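Local coordinates for E1 (Kluyveromyces marxianus, PDB 3VX6), which activates the ubiquitin-like proteins ATG12 and ATG8, as an E1-like enzyme, for the conjugation reactions of autophagy and cytoplasm-to-vacuole transport, at residues A[41-46]-A[80-85]; A[154-159]-A[244-249]; A[48-53]-A[202-207]; A[87-92]-A[126-131]; A[115-120]-A[216-221]. All coordinates share one frame; numbering follows the deposited sequence.

Contact 1. Residues A[41-46]-A[80-85]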
# COMPACT_ATOMS: atom_id res chain seq x y z
N GLU A 41 3.85 17.34 6.71
CA GLU A 41 2.96 16.38 6.06
C GLU A 41 3.26 16.45 4.55
O GLU A 41 2.60 17.17 3.80
CB GLU A 41 1.51 16.75 6.36
CG GLU A 41 0.52 15.59 6.28
CD GLU A 41 -0.77 15.89 7.04
OE1 GLU A 41 -0.76 15.82 8.30
OE2 GLU A 41 -1.79 16.22 6.39
N LYS A 42 4.30 15.72 4.14
CA LYS A 42 4.75 15.69 2.76
C LYS A 42 4.24 14.50 1.98
O LYS A 42 3.92 13.46 2.54
CB LYS A 42 6.28 15.65 2.69
CG LYS A 42 6.98 16.98 2.44
CD LYS A 42 7.29 17.73 3.72
CE LYS A 42 7.89 19.09 3.43
NZ LYS A 42 8.22 19.86 4.68
N ALA A 43 4.17 14.66 0.67
CA ALA A 43 3.73 13.57 -0.18
C ALA A 43 5.01 12.86 -0.60
O ALA A 43 5.99 13.50 -0.97
CB ALA A 43 3.01 14.10 -1.40
N LEU A 44 5.00 11.54 -0.52
CA LEU A 44 6.15 10.74 -0.91
C LEU A 44 5.83 10.12 -2.27
O LEU A 44 4.67 9.96 -2.64
CB LEU A 44 6.42 9.66 0.14
CG LEU A 44 6.73 10.21 1.54
CD1 LEU A 44 6.71 9.10 2.57
CD2 LEU A 44 8.08 10.89 1.51
N TYR A 45 6.88 9.81 -3.03
CA TYR A 45 6.72 9.21 -4.34
C TYR A 45 7.85 8.23 -4.47
O TYR A 45 9.01 8.56 -4.20
CB TYR A 45 6.85 10.26 -5.46
CG TYR A 45 5.74 11.29 -5.49
CD1 TYR A 45 4.49 10.97 -6.01
CD2 TYR A 45 5.93 12.57 -4.98
CE1 TYR A 45 3.45 11.90 -6.02
CE2 TYR A 45 4.90 13.51 -4.99
CZ TYR A 45 3.66 13.17 -5.51
OH TYR A 45 2.63 14.08 -5.51
N THR A 46 7.53 7.02 -4.86
CA THR A 46 8.58 6.06 -5.02
C THR A 46 8.17 5.26 -6.23
O THR A 46 7.02 4.84 -6.36
CB THR A 46 8.70 5.18 -3.77
OG1 THR A 46 9.83 4.30 -3.91
CG2 THR A 46 7.43 4.37 -3.55
N LYS A 80 2.13 6.84 -4.67
CA LYS A 80 2.08 8.05 -3.88
C LYS A 80 1.85 7.70 -2.42
O LYS A 80 0.92 6.99 -2.08
CB LYS A 80 0.96 8.98 -4.37
CG LYS A 80 0.98 10.36 -3.71
CD LYS A 80 0.18 11.36 -4.52
CE LYS A 80 0.20 12.75 -3.89
NZ LYS A 80 -0.44 13.78 -4.76
N GLY A 81 2.75 8.19 -1.58
CA GLY A 81 2.63 7.95 -0.16
C GLY A 81 2.55 9.28 0.53
O GLY A 81 2.49 10.32 -0.13
N TYR A 82 2.54 9.27 1.86
CA TYR A 82 2.47 10.50 2.62
C TYR A 82 3.34 10.40 3.86
O TYR A 82 3.43 9.36 4.50
CB TYR A 82 1.01 10.81 2.99
CG TYR A 82 0.11 11.00 1.78
CD1 TYR A 82 0.24 12.12 0.94
CD2 TYR A 82 -0.81 10.00 1.41
CE1 TYR A 82 -0.51 12.24 -0.24
CE2 TYR A 82 -1.56 10.11 0.23
CZ TYR A 82 -1.41 11.22 -0.59
OH TYR A 82 -2.14 11.27 -1.76
N LEU A 83 4.01 11.50 4.18
CA LEU A 83 4.84 11.53 5.36
C LEU A 83 4.25 12.50 6.38
O LEU A 83 3.71 13.54 6.03
CB LEU A 83 6.27 11.95 5.00
CG LEU A 83 7.20 12.34 6.16
CD1 LEU A 83 7.51 11.15 7.04
CD2 LEU A 83 8.49 12.93 5.58
N LEU A 84 4.33 12.12 7.64
CA LEU A 84 3.85 12.96 8.72
C LEU A 84 5.02 13.04 9.70
O LEU A 84 5.11 12.27 10.65
CB LEU A 84 2.64 12.35 9.41
CG LEU A 84 1.80 13.30 10.28
CD1 LEU A 84 1.23 12.51 11.45
CD2 LEU A 84 2.62 14.46 10.81
N ASN A 85 5.94 13.97 9.46
CA ASN A 85 7.08 14.13 10.33
C ASN A 85 6.76 15.00 11.55
O ASN A 85 6.56 16.21 11.43
CB ASN A 85 8.25 14.78 9.59
CG ASN A 85 9.48 14.94 10.48
OD1 ASN A 85 10.11 13.95 10.86
ND2 ASN A 85 9.80 16.19 10.84
O HOH W 1 -0.01 13.87 -7.25
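Tyr45 holds CG anti to its carbonyl carbon, beside the backbone N (chi1 -67°), while Lys80 sets CG opposite its own backbone N (chi1 -172°) and stays extended. The two side chains therefore run alongside each other on one face of an antiparallel strand pair. Lys80 CD lies 3.6 Å from Tyr45 CE1 at the ring. A water bridges Lys80 NZ and Tyr45 OH. With an alanine here instead of Tyr45, the Lys80 chain would probably lose the ring it lies along, and the water its hydroxyl partner. On the same face, Ala43 CB meets Tyr82 CD1 at 4.1 Å. On the other face, Leu44 CD1 packs on Leu83 CB at 3.8 Å. Leu44 and Gly81 exchange two backbone bonds, Leu44 N to Gly81 O and Gly81 N to Leu44 O, each 2.8 Å. Strand 123-130 flanks strand 78-86 on its other edge, and helix 21-33 packs over the Leu44 and Leu83 face through Phe23 and Leu27.

Contact 2. Residues A[154-159]-A[244-249]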
# COMPACT_ATOMS: atom_id res chain seq x y z
N ILE A 154 -9.50 -18.00 0.38
CA ILE A 154 -9.36 -17.99 -1.06
C ILE A 154 -10.16 -19.21 -1.45
O ILE A 154 -9.77 -20.33 -1.13
CB ILE A 154 -7.89 -18.15 -1.52
CG1 ILE A 154 -7.13 -16.84 -1.30
CG2 ILE A 154 -7.84 -18.55 -2.99
CD1 ILE A 154 -5.69 -16.88 -1.80
N ILE A 155 -11.29 -19.00 -2.11
CA ILE A 155 -12.12 -20.11 -2.55
C ILE A 155 -11.42 -20.82 -3.70
O ILE A 155 -11.50 -22.03 -3.82
CB ILE A 155 -13.49 -19.63 -3.02
CG1 ILE A 155 -14.29 -19.14 -1.82
CG2 ILE A 155 -14.21 -20.74 -3.76
CD1 ILE A 155 -14.32 -20.14 -0.66
N SER A 156 -10.73 -20.05 -4.52
CA SER A 156 -10.03 -20.61 -5.67
C SER A 156 -8.87 -19.73 -6.16
O SER A 156 -8.89 -18.51 -6.00
CB SER A 156 -11.03 -20.83 -6.81
OG SER A 156 -10.39 -20.81 -8.07
N SER A 157 -7.86 -20.37 -6.75
CA SER A 157 -6.73 -19.62 -7.30
C SER A 157 -6.05 -20.43 -8.39
O SER A 157 -6.01 -21.65 -8.34
CB SER A 157 -5.70 -19.25 -6.22
OG SER A 157 -4.86 -20.33 -5.87
N LYS A 158 -5.53 -19.72 -9.38
CA LYS A 158 -4.83 -20.35 -10.47
C LYS A 158 -3.65 -19.47 -10.84
O LYS A 158 -3.68 -18.27 -10.59
CB LYS A 158 -5.75 -20.52 -11.68
CG LYS A 158 -6.34 -19.24 -12.20
CD LYS A 158 -7.30 -19.50 -13.37
CE LYS A 158 -8.04 -18.22 -13.76
NZ LYS A 158 -9.08 -18.42 -14.82
N VAL A 159 -2.62 -20.08 -11.40
CA VAL A 159 -1.44 -19.35 -11.81
C VAL A 159 -1.80 -18.45 -12.98
O VAL A 159 -2.70 -18.75 -13.76
CB VAL A 159 -0.30 -20.30 -12.25
CG1 VAL A 159 0.98 -19.51 -12.47
CG2 VAL A 159 -0.10 -21.38 -11.19
N GLU A 244 -4.24 -15.90 -9.92
CA GLU A 244 -5.56 -15.29 -9.81
C GLU A 244 -6.25 -16.01 -8.66
O GLU A 244 -6.06 -17.20 -8.47
CB GLU A 244 -6.36 -15.50 -11.10
CG GLU A 244 -7.78 -14.98 -11.01
CD GLU A 244 -8.58 -15.18 -12.29
OE1 GLU A 244 -8.16 -14.64 -13.34
OE2 GLU A 244 -9.62 -15.87 -12.24
N ALA A 245 -7.06 -15.29 -7.90
CA ALA A 245 -7.76 -15.90 -6.80
C ALA A 245 -9.20 -15.43 -6.61
O ALA A 245 -9.54 -14.27 -6.84
CB ALA A 245 -6.96 -15.70 -5.52
N GLU A 246 -10.05 -16.35 -6.19
CA GLU A 246 -11.45 -16.06 -5.93
C GLU A 246 -11.55 -15.98 -4.41
O GLU A 246 -11.16 -16.91 -3.71
CB GLU A 246 -12.31 -17.19 -6.45
CG GLU A 246 -13.77 -16.87 -6.48
CD GLU A 246 -14.57 -18.00 -7.04
OE1 GLU A 246 -15.72 -17.75 -7.44
OE2 GLU A 246 -14.04 -19.15 -7.07
N ILE A 247 -12.08 -14.88 -3.89
CA ILE A 247 -12.12 -14.71 -2.46
C ILE A 247 -13.50 -14.46 -1.88
O ILE A 247 -14.36 -13.83 -2.50
CB ILE A 247 -11.17 -13.55 -2.05
CG1 ILE A 247 -9.73 -13.94 -2.40
CG2 ILE A 247 -11.28 -13.25 -0.59
CD1 ILE A 247 -8.83 -12.76 -2.64
N ILE A 248 -13.70 -14.97 -0.67
CA ILE A 248 -14.93 -14.81 0.06
C ILE A 248 -14.56 -14.09 1.35
O ILE A 248 -13.54 -14.39 1.97
CB ILE A 248 -15.57 -16.19 0.41
CG1 ILE A 248 -16.63 -16.04 1.50
CG2 ILE A 248 -14.49 -17.15 0.88
CD1 ILE A 248 -17.79 -15.13 1.11
N ILE A 249 -15.38 -13.12 1.73
CA ILE A 249 -15.17 -12.36 2.95
C ILE A 249 -16.05 -12.94 4.06
O ILE A 249 -17.26 -13.11 3.88
CB ILE A 249 -15.55 -10.87 2.79
CG1 ILE A 249 -14.57 -10.15 1.88
CG2 ILE A 249 -15.55 -10.20 4.15
CD1 ILE A 249 -15.04 -10.00 0.48
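A classic beta bulge interrupts this antiparallel pair: Ile155 and Ser156 both face Glu246. Glu246 O takes two N-H groups, from Ile155 N at 2.6 Å and from Ser156 N at 3.3 Å. The second bond is the straighter, 164° against 131°. Beyond the bulge, Glu244 N bonds Lys158 O. Ile154 turns to the same face as Ala245 and Ile247. Its CG2 touches Ala245 CB at 3.9 Å, and its CG1 meets Ile247 CG1 at 4.0 Å. At the bulge, Ile155 CG1 reaches Ile248 CG2 at 3.4 Å. On the opposite face, Glu244 sets CG anti to its backbone N (chi1 176°) and stays extended, which lays it beside the extended Lys158 chain. Lys158 NZ makes a long salt bridge to Glu244 OE2 at 3.7 Å. The other carboxylate oxygen of Glu244 pairs with Lys198. Strand 151-159 is the outermost strand on this side of the mixed sheet within the chain. Strand 243-250 lies between it and strand 231-236, and Leu219 of helix 215-225 packs against Ile247.

Contact 3. Residues A[48-53]-A[202-207]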
# COMPACT_ATOMS: atom_id res chain seq x y z
N LEU A 48 7.63 2.32 -8.07
CA LEU A 48 7.49 0.95 -7.64
C LEU A 48 8.27 0.03 -8.55
O LEU A 48 8.01 -0.05 -9.76
CB LEU A 48 6.01 0.57 -7.60
CG LEU A 48 5.44 0.24 -6.21
CD1 LEU A 48 6.00 1.18 -5.17
CD2 LEU A 48 3.92 0.31 -6.25
N ASP A 49 9.26 -0.63 -7.97
CA ASP A 49 10.05 -1.57 -8.72
C ASP A 49 9.30 -2.86 -8.52
O ASP A 49 9.49 -3.53 -7.51
CB ASP A 49 11.46 -1.70 -8.14
CG ASP A 49 12.31 -2.70 -8.90
OD1 ASP A 49 13.45 -2.95 -8.47
OD2 ASP A 49 11.83 -3.23 -9.93
N LEU A 50 8.42 -3.17 -9.47
CA LEU A 50 7.62 -4.38 -9.39
C LEU A 50 8.42 -5.55 -9.92
O LEU A 50 7.92 -6.68 -9.97
CB LEU A 50 6.32 -4.21 -10.18
CG LEU A 50 5.33 -3.19 -9.62
CD1 LEU A 50 4.08 -3.16 -10.47
CD2 LEU A 50 5.00 -3.55 -8.17
N ASN A 51 9.67 -5.29 -10.31
CA ASN A 51 10.56 -6.32 -10.84
C ASN A 51 11.40 -6.93 -9.73
O ASN A 51 11.29 -8.12 -9.41
CB ASN A 51 11.51 -5.73 -11.88
CG ASN A 51 10.87 -5.60 -13.23
OD1 ASN A 51 10.45 -6.59 -13.83
ND2 ASN A 51 10.79 -4.37 -13.73
N GLN A 52 12.26 -6.11 -9.16
CA GLN A 52 13.14 -6.56 -8.10
C GLN A 52 12.61 -6.20 -6.72
O GLN A 52 12.73 -5.06 -6.28
CB GLN A 52 14.54 -5.96 -8.31
CG GLN A 52 15.66 -6.98 -8.40
CD GLN A 52 15.83 -7.79 -7.12
OE1 GLN A 52 14.91 -8.50 -6.69
NE2 GLN A 52 17.00 -7.68 -6.49
N PHE A 53 12.02 -7.18 -6.04
CA PHE A 53 11.50 -6.95 -4.70
C PHE A 53 12.60 -7.17 -3.68
O PHE A 53 13.72 -7.54 -4.03
CB PHE A 53 10.32 -7.88 -4.38
CG PHE A 53 8.98 -7.36 -4.85
CD1 PHE A 53 7.81 -7.95 -4.42
CD2 PHE A 53 8.90 -6.28 -5.72
CE1 PHE A 53 6.57 -7.47 -4.84
CE2 PHE A 53 7.67 -5.79 -6.15
CZ PHE A 53 6.50 -6.38 -5.70
N LYS A 202 -1.29 -5.79 -9.32
CA LYS A 202 0.14 -6.03 -9.40
C LYS A 202 0.52 -6.10 -7.93
O LYS A 202 0.80 -5.10 -7.28
CB LYS A 202 0.84 -4.88 -10.13
CG LYS A 202 0.74 -5.03 -11.64
CD LYS A 202 0.63 -3.70 -12.39
CE LYS A 202 0.57 -3.96 -13.89
NZ LYS A 202 0.53 -2.72 -14.70
N ASP A 203 0.47 -7.32 -7.42
CA ASP A 203 0.75 -7.64 -6.03
C ASP A 203 2.05 -7.06 -5.46
O ASP A 203 3.08 -7.01 -6.14
CB ASP A 203 0.73 -9.15 -5.88
CG ASP A 203 0.40 -9.59 -4.48
OD1 ASP A 203 0.34 -10.81 -4.27
OD2 ASP A 203 0.19 -8.72 -3.60
N PHE A 204 1.99 -6.64 -4.20
CA PHE A 204 3.15 -6.10 -3.51
C PHE A 204 3.84 -7.21 -2.78
O PHE A 204 4.70 -6.98 -1.94
CB PHE A 204 2.74 -5.02 -2.52
CG PHE A 204 2.26 -3.77 -3.17
CD1 PHE A 204 2.36 -3.60 -4.54
CD2 PHE A 204 1.73 -2.75 -2.40
CE1 PHE A 204 1.93 -2.44 -5.15
CE2 PHE A 204 1.30 -1.58 -2.99
CZ PHE A 204 1.39 -1.42 -4.37
N SER A 205 3.45 -8.43 -3.08
CA SER A 205 4.09 -9.54 -2.44
C SER A 205 4.48 -10.50 -3.54
O SER A 205 3.76 -10.63 -4.53
CB SER A 205 3.14 -10.22 -1.44
OG SER A 205 3.79 -11.30 -0.78
N HIS A 206 5.63 -11.13 -3.38
CA HIS A 206 6.12 -12.12 -4.32
C HIS A 206 6.09 -13.43 -3.56
O HIS A 206 6.58 -14.45 -4.06
CB HIS A 206 7.56 -11.83 -4.75
CG HIS A 206 7.66 -10.91 -5.92
ND1 HIS A 206 8.87 -10.55 -6.48
CD2 HIS A 206 6.71 -10.24 -6.62
CE1 HIS A 206 8.66 -9.70 -7.47
NE2 HIS A 206 7.36 -9.50 -7.57
N LEU A 207 5.54 -13.38 -2.35
CA LEU A 207 5.40 -14.57 -1.53
C LEU A 207 4.41 -15.49 -2.23
O LEU A 207 3.39 -15.03 -2.74
CB LEU A 207 4.88 -14.21 -0.13
CG LEU A 207 5.94 -13.63 0.82
CD1 LEU A 207 5.30 -13.37 2.16
CD2 LEU A 207 7.10 -14.61 0.97
O HOH W 2 11.83 -10.58 -6.69
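Asp49 OD2 accepts two backbone N-H groups, from Asn51 N and Gln52 N, each at 3.0 Å. The bond from Asn51 N makes an Asx turn, and the one from Gln52 N completes an Asx motif. Both donors come from the same face of the carboxylate plane. The turn lies in the loop that carries Leu50 and Phe53. Across the two loops, Phe53 and His206 stack face to face. Both hold CG anti to the carbonyl carbon (chi1 -85° and -87°). The ring centroids are 3.6 Å apart and the planes differ by 13°. His206 NE2 sits over the centre of the Phe53 ring. Asp203 O meets the Phe53 edge, 3.5 Å from CZ. The edge of His206 faces Leu50 O and Asn51 O. Leu48 CD2 abuts Phe204 CE1 at 3.6 Å, the side chains crossing at about a right angle. Leu50 CD1 rests on Lys202 CB at 3.7 Å. Lys202 NZ bonds Phe170 O and Val175 O, and Asp203 is salt-bridged to Arg237. This buried contact joins the loop after strand 40-47 to the one before helix 215-225. A water lies in the His206 ring plane, 3.0 Å from ND1, and is weakly bonded by Phe53 N.

Contact 4. Residues A[87-92]-A[126-131]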
# COMPACT_ATOMS: atom_id res chain seq x y z
N ASN A 87 7.38 17.04 15.04
CA ASN A 87 8.41 17.99 15.42
C ASN A 87 9.11 17.63 16.72
O ASN A 87 10.21 18.10 16.99
CB ASN A 87 7.83 19.40 15.51
CG ASN A 87 6.46 19.44 16.19
OD1 ASN A 87 5.86 18.40 16.51
ND2 ASN A 87 5.95 20.66 16.41
N THR A 88 8.49 16.78 17.53
CA THR A 88 9.11 16.40 18.78
C THR A 88 9.02 14.90 18.96
O THR A 88 8.08 14.27 18.46
CB THR A 88 8.45 17.09 20.00
OG1 THR A 88 7.42 16.26 20.54
CG2 THR A 88 7.86 18.43 19.60
N ILE A 89 10.00 14.33 19.66
CA ILE A 89 10.04 12.90 19.92
C ILE A 89 8.82 12.45 20.72
O ILE A 89 8.30 11.36 20.52
CB ILE A 89 11.33 12.51 20.70
CG1 ILE A 89 11.48 10.99 20.78
CG2 ILE A 89 11.27 13.05 22.12
CD1 ILE A 89 11.96 10.34 19.50
N GLU A 90 8.36 13.30 21.63
CA GLU A 90 7.20 12.98 22.45
C GLU A 90 5.93 12.93 21.61
O GLU A 90 5.09 12.06 21.81
CB GLU A 90 7.04 13.98 23.59
CG GLU A 90 8.17 13.94 24.61
CD GLU A 90 9.25 14.98 24.35
OE1 GLU A 90 9.53 15.32 23.18
OE2 GLU A 90 9.84 15.47 25.35
N LEU A 91 5.79 13.87 20.68
CA LEU A 91 4.63 13.90 19.81
C LEU A 91 4.64 12.65 18.94
O LEU A 91 3.59 12.06 18.64
CB LEU A 91 4.65 15.15 18.94
CG LEU A 91 4.18 16.34 19.79
CD1 LEU A 91 4.00 17.60 18.95
CD2 LEU A 91 2.87 15.93 20.45
N PHE A 92 5.84 12.26 18.55
CA PHE A 92 6.04 11.07 17.74
C PHE A 92 5.69 9.86 18.61
O PHE A 92 4.94 8.99 18.19
CB PHE A 92 7.50 11.00 17.29
CG PHE A 92 7.82 9.78 16.49
CD1 PHE A 92 7.52 9.72 15.13
CD2 PHE A 92 8.42 8.68 17.10
CE1 PHE A 92 7.81 8.58 14.38
CE2 PHE A 92 8.72 7.54 16.36
CZ PHE A 92 8.41 7.49 14.99
N ILE A 126 5.31 8.22 9.55
CA ILE A 126 5.33 9.23 10.59
C ILE A 126 6.78 9.20 11.00
O ILE A 126 7.44 8.16 10.94
CB ILE A 126 4.42 8.91 11.80
CG1 ILE A 126 4.73 7.51 12.34
CG2 ILE A 126 2.96 9.09 11.39
CD1 ILE A 126 4.03 7.18 13.66
N SER A 127 7.31 10.35 11.39
CA SER A 127 8.71 10.38 11.77
C SER A 127 9.03 11.54 12.66
O SER A 127 8.21 12.43 12.89
CB SER A 127 9.59 10.44 10.51
OG SER A 127 9.38 11.63 9.77
N PHE A 128 10.24 11.50 13.18
CA PHE A 128 10.75 12.55 14.02
C PHE A 128 12.19 12.63 13.62
O PHE A 128 12.97 11.70 13.85
CB PHE A 128 10.68 12.21 15.50
CG PHE A 128 11.37 13.22 16.36
CD1 PHE A 128 12.31 12.83 17.30
CD2 PHE A 128 11.10 14.58 16.20
CE1 PHE A 128 12.98 13.77 18.07
CE2 PHE A 128 11.77 15.53 16.96
CZ PHE A 128 12.71 15.12 17.90
N ALA A 129 12.54 13.73 12.97
CA ALA A 129 13.90 13.93 12.54
C ALA A 129 14.52 14.79 13.62
O ALA A 129 14.21 15.98 13.74
CB ALA A 129 13.94 14.64 11.19
N ASP A 130 15.36 14.17 14.44
CA ASP A 130 16.05 14.87 15.51
C ASP A 130 17.32 15.44 14.90
O ASP A 130 18.39 14.84 14.99
CB ASP A 130 16.41 13.92 16.65
CG ASP A 130 17.05 14.63 17.81
OD1 ASP A 130 17.32 13.97 18.84
OD2 ASP A 130 17.28 15.86 17.70
N LEU A 131 17.19 16.59 14.26
CA LEU A 131 18.32 17.22 13.62
C LEU A 131 19.36 17.71 14.63
O LEU A 131 20.40 18.25 14.26
CB LEU A 131 17.82 18.35 12.73
CG LEU A 131 16.66 17.93 11.81
CD1 LEU A 131 16.37 19.03 10.79
CD2 LEU A 131 17.03 16.65 11.10
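Phe128, on strand 123-130, faces the first turn of the helix that starts at Ile89, with the CA atoms of Ile89 and Phe128 6.0 Å apart. Thr88 is the N-cap: its OG1 accepts from Leu91 N at 2.9 Å, a bond of 163°. The Phe128 ring lies against this capped end. Ile89 N sits 3.2 Å above the ring plane, over its centre, and Thr88 C lies over the same face nearer the rim. Asn87 O comes to the ring edge. Ile89 crosses Phe128 at about a right angle, and its CD1 approaches Phe128 CD1 at 3.3 Å. Phe92 comes one turn further along the helix. With CG opposite its backbone N (chi1 178°), its ring reaches the strand backbone. Phe92 CE1 touches Ser127 CA at 3.3 Å and Ile126 CG1 at 3.8 Å, and Ile126 O lies near the ring plane at the edge. Phe92 CB packs on Phe128 CB at 3.8 Å. Lys97 makes a cation-pi contact with the Phe92 ring, and Ser127 OG bonds Asn85 OD1. Strand 78-86, helices 89-94 and 97-114 and the adjacent parallel strand 123-130 make a beta-alpha-beta crossover, and the capped helix 89-94 starts its connection.

Contact 5. Residues A[115-120]-A[216-221]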
# COMPACT_ATOMS: atom_id res chain seq x y z
N ASN A 115 -13.99 6.02 -6.44
CA ASN A 115 -13.13 6.39 -7.57
C ASN A 115 -12.52 5.23 -8.33
O ASN A 115 -12.98 4.84 -9.40
CB ASN A 115 -12.01 7.32 -7.10
CG ASN A 115 -12.52 8.47 -6.24
OD1 ASN A 115 -13.51 9.13 -6.58
ND2 ASN A 115 -11.84 8.74 -5.13
N ASP A 116 -11.44 4.68 -7.78
CA ASP A 116 -10.73 3.58 -8.41
C ASP A 116 -10.09 2.79 -7.28
O ASP A 116 -9.75 3.35 -6.24
CB ASP A 116 -9.65 4.15 -9.34
CG ASP A 116 -8.96 3.09 -10.20
OD1 ASP A 116 -8.30 2.19 -9.63
OD2 ASP A 116 -9.08 3.16 -11.44
N LEU A 117 -9.95 1.48 -7.47
CA LEU A 117 -9.33 0.65 -6.44
C LEU A 117 -7.85 1.00 -6.29
O LEU A 117 -7.28 0.84 -5.21
CB LEU A 117 -9.47 -0.84 -6.77
CG LEU A 117 -10.88 -1.39 -6.87
CD1 LEU A 117 -10.78 -2.89 -6.91
CD2 LEU A 117 -11.72 -0.93 -5.69
N ASN A 118 -7.22 1.47 -7.35
CA ASN A 118 -5.82 1.82 -7.24
C ASN A 118 -5.62 2.78 -6.09
O ASN A 118 -4.58 2.79 -5.46
CB ASN A 118 -5.32 2.48 -8.52
CG ASN A 118 -5.00 1.47 -9.61
OD1 ASN A 118 -3.95 0.81 -9.58
ND2 ASN A 118 -5.90 1.34 -10.57
N GLU A 119 -6.64 3.59 -5.81
CA GLU A 119 -6.53 4.57 -4.75
C GLU A 119 -6.52 4.03 -3.34
O GLU A 119 -6.18 4.75 -2.40
CB GLU A 119 -7.64 5.61 -4.86
CG GLU A 119 -7.57 6.43 -6.11
CD GLU A 119 -8.55 7.58 -6.09
OE1 GLU A 119 -8.91 8.05 -7.18
OE2 GLU A 119 -8.94 8.03 -4.98
N ILE A 120 -6.90 2.77 -3.17
CA ILE A 120 -6.93 2.18 -1.83
C ILE A 120 -5.53 1.83 -1.35
O ILE A 120 -5.33 1.51 -0.18
CB ILE A 120 -7.77 0.92 -1.80
CG1 ILE A 120 -7.09 -0.17 -2.64
CG2 ILE A 120 -9.17 1.23 -2.30
CD1 ILE A 120 -7.89 -1.40 -2.81
N LYS A 216 -6.71 -6.57 1.21
CA LYS A 216 -7.91 -6.42 2.02
C LYS A 216 -8.66 -5.20 1.60
O LYS A 216 -9.89 -5.17 1.64
CB LYS A 216 -7.52 -6.28 3.48
CG LYS A 216 -7.04 -7.58 4.13
CD LYS A 216 -6.68 -7.34 5.61
CE LYS A 216 -6.21 -8.62 6.26
NZ LYS A 216 -5.20 -8.20 7.29
N ASN A 217 -7.89 -4.17 1.26
CA ASN A 217 -8.44 -2.92 0.77
C ASN A 217 -9.34 -3.26 -0.42
O ASN A 217 -10.55 -3.01 -0.40
CB ASN A 217 -7.28 -2.02 0.32
CG ASN A 217 -6.29 -1.75 1.44
OD1 ASN A 217 -6.26 -2.46 2.45
ND2 ASN A 217 -5.47 -0.72 1.27
N ILE A 218 -8.76 -3.87 -1.45
CA ILE A 218 -9.53 -4.24 -2.64
C ILE A 218 -10.80 -4.97 -2.23
O ILE A 218 -11.91 -4.54 -2.57
CB ILE A 218 -8.69 -5.14 -3.59
CG1 ILE A 218 -7.41 -4.39 -4.01
CG2 ILE A 218 -9.55 -5.55 -4.79
CD1 ILE A 218 -6.39 -5.24 -4.75
N LEU A 219 -10.64 -6.04 -1.47
CA LEU A 219 -11.78 -6.81 -1.01
C LEU A 219 -12.81 -5.94 -0.30
O LEU A 219 -13.97 -5.93 -0.65
CB LEU A 219 -11.33 -7.92 -0.07
CG LEU A 219 -10.53 -8.96 -0.83
CD1 LEU A 219 -9.81 -9.87 0.13
CD2 LEU A 219 -11.47 -9.73 -1.73
N THR A 220 -12.37 -5.22 0.71
CA THR A 220 -13.28 -4.38 1.46
C THR A 220 -14.04 -3.40 0.56
O THR A 220 -15.25 -3.22 0.68
CB THR A 220 -12.52 -3.62 2.56
OG1 THR A 220 -11.95 -4.56 3.47
CG2 THR A 220 -13.43 -2.67 3.30
N VAL A 221 -13.33 -2.76 -0.36
CA VAL A 221 -14.02 -1.81 -1.21
C VAL A 221 -14.93 -2.49 -2.22
O VAL A 221 -16.12 -2.19 -2.32
CB VAL A 221 -13.02 -0.93 -1.95
CG1 VAL A 221 -13.77 -0.02 -2.89
CG2 VAL A 221 -12.20 -0.14 -0.95
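The 3-10 turn 117-120 lies against helix 215-225, with CA atoms 5.9 Å apart for Ile120 and Asn217 and 6.2 Å for Leu117 and Ile218. An Asx turn starts it: Asp116 OD1 accepts from Asn118 N through its anti lone pair, and also from Asn118 ND2. Leu117 and Ile120 point toward the helix. Leu117 holds CG anti to its carbonyl carbon (chi1 -61°) and splits its two methyls, CD1 to Ile218 CG2 and CD2 to Val221 CG1, both at 3.6 Å. Ile120 CD1 lies against Asn217 CB and Ile218 CG1. Its CG2 meets Val221 CG2 at 3.6 Å. All five touching residues are buried. Asn217 supplies the polar bond of the contact: ND2 also bonds Pro143 O, and OD1 accepts from Phe145 N. A leucine here would probably leave the carbonyls of Ile120 and Pro143 and the Phe145 N-H without this buried partner. Leu109 and Leu113 of helix 97-114 pack beside Val221. Asn217 ND2 donates to Ile120 O at 2.7 Å, the donor standing 43° out of the carbonyl plane.

Contacts 3 and 5 are buried, contacts 1 and 4 partly so, and contact 2 lies at the surface. Contacts 1 and 2 are antiparallel strand pairs in two different sheets, on opposite sides of the chain's centre. Both rest on backbone bonds, but only contact 2 carries a bulge. Contact 4 shares the sheet of contact 1 and touches it through Asn85 and Ser127. It relies on aromatic and aliphatic packing. Contact 5 packs helix 215-225, whose Leu219 also meets Ile247 and Ile249 of contact 2. Its methyl packing is supplemented by one hydrogen bond from a side-chain amide. Contact 3 links two loops by ring stacking, and its first segment follows segment 41-46 of contact 1.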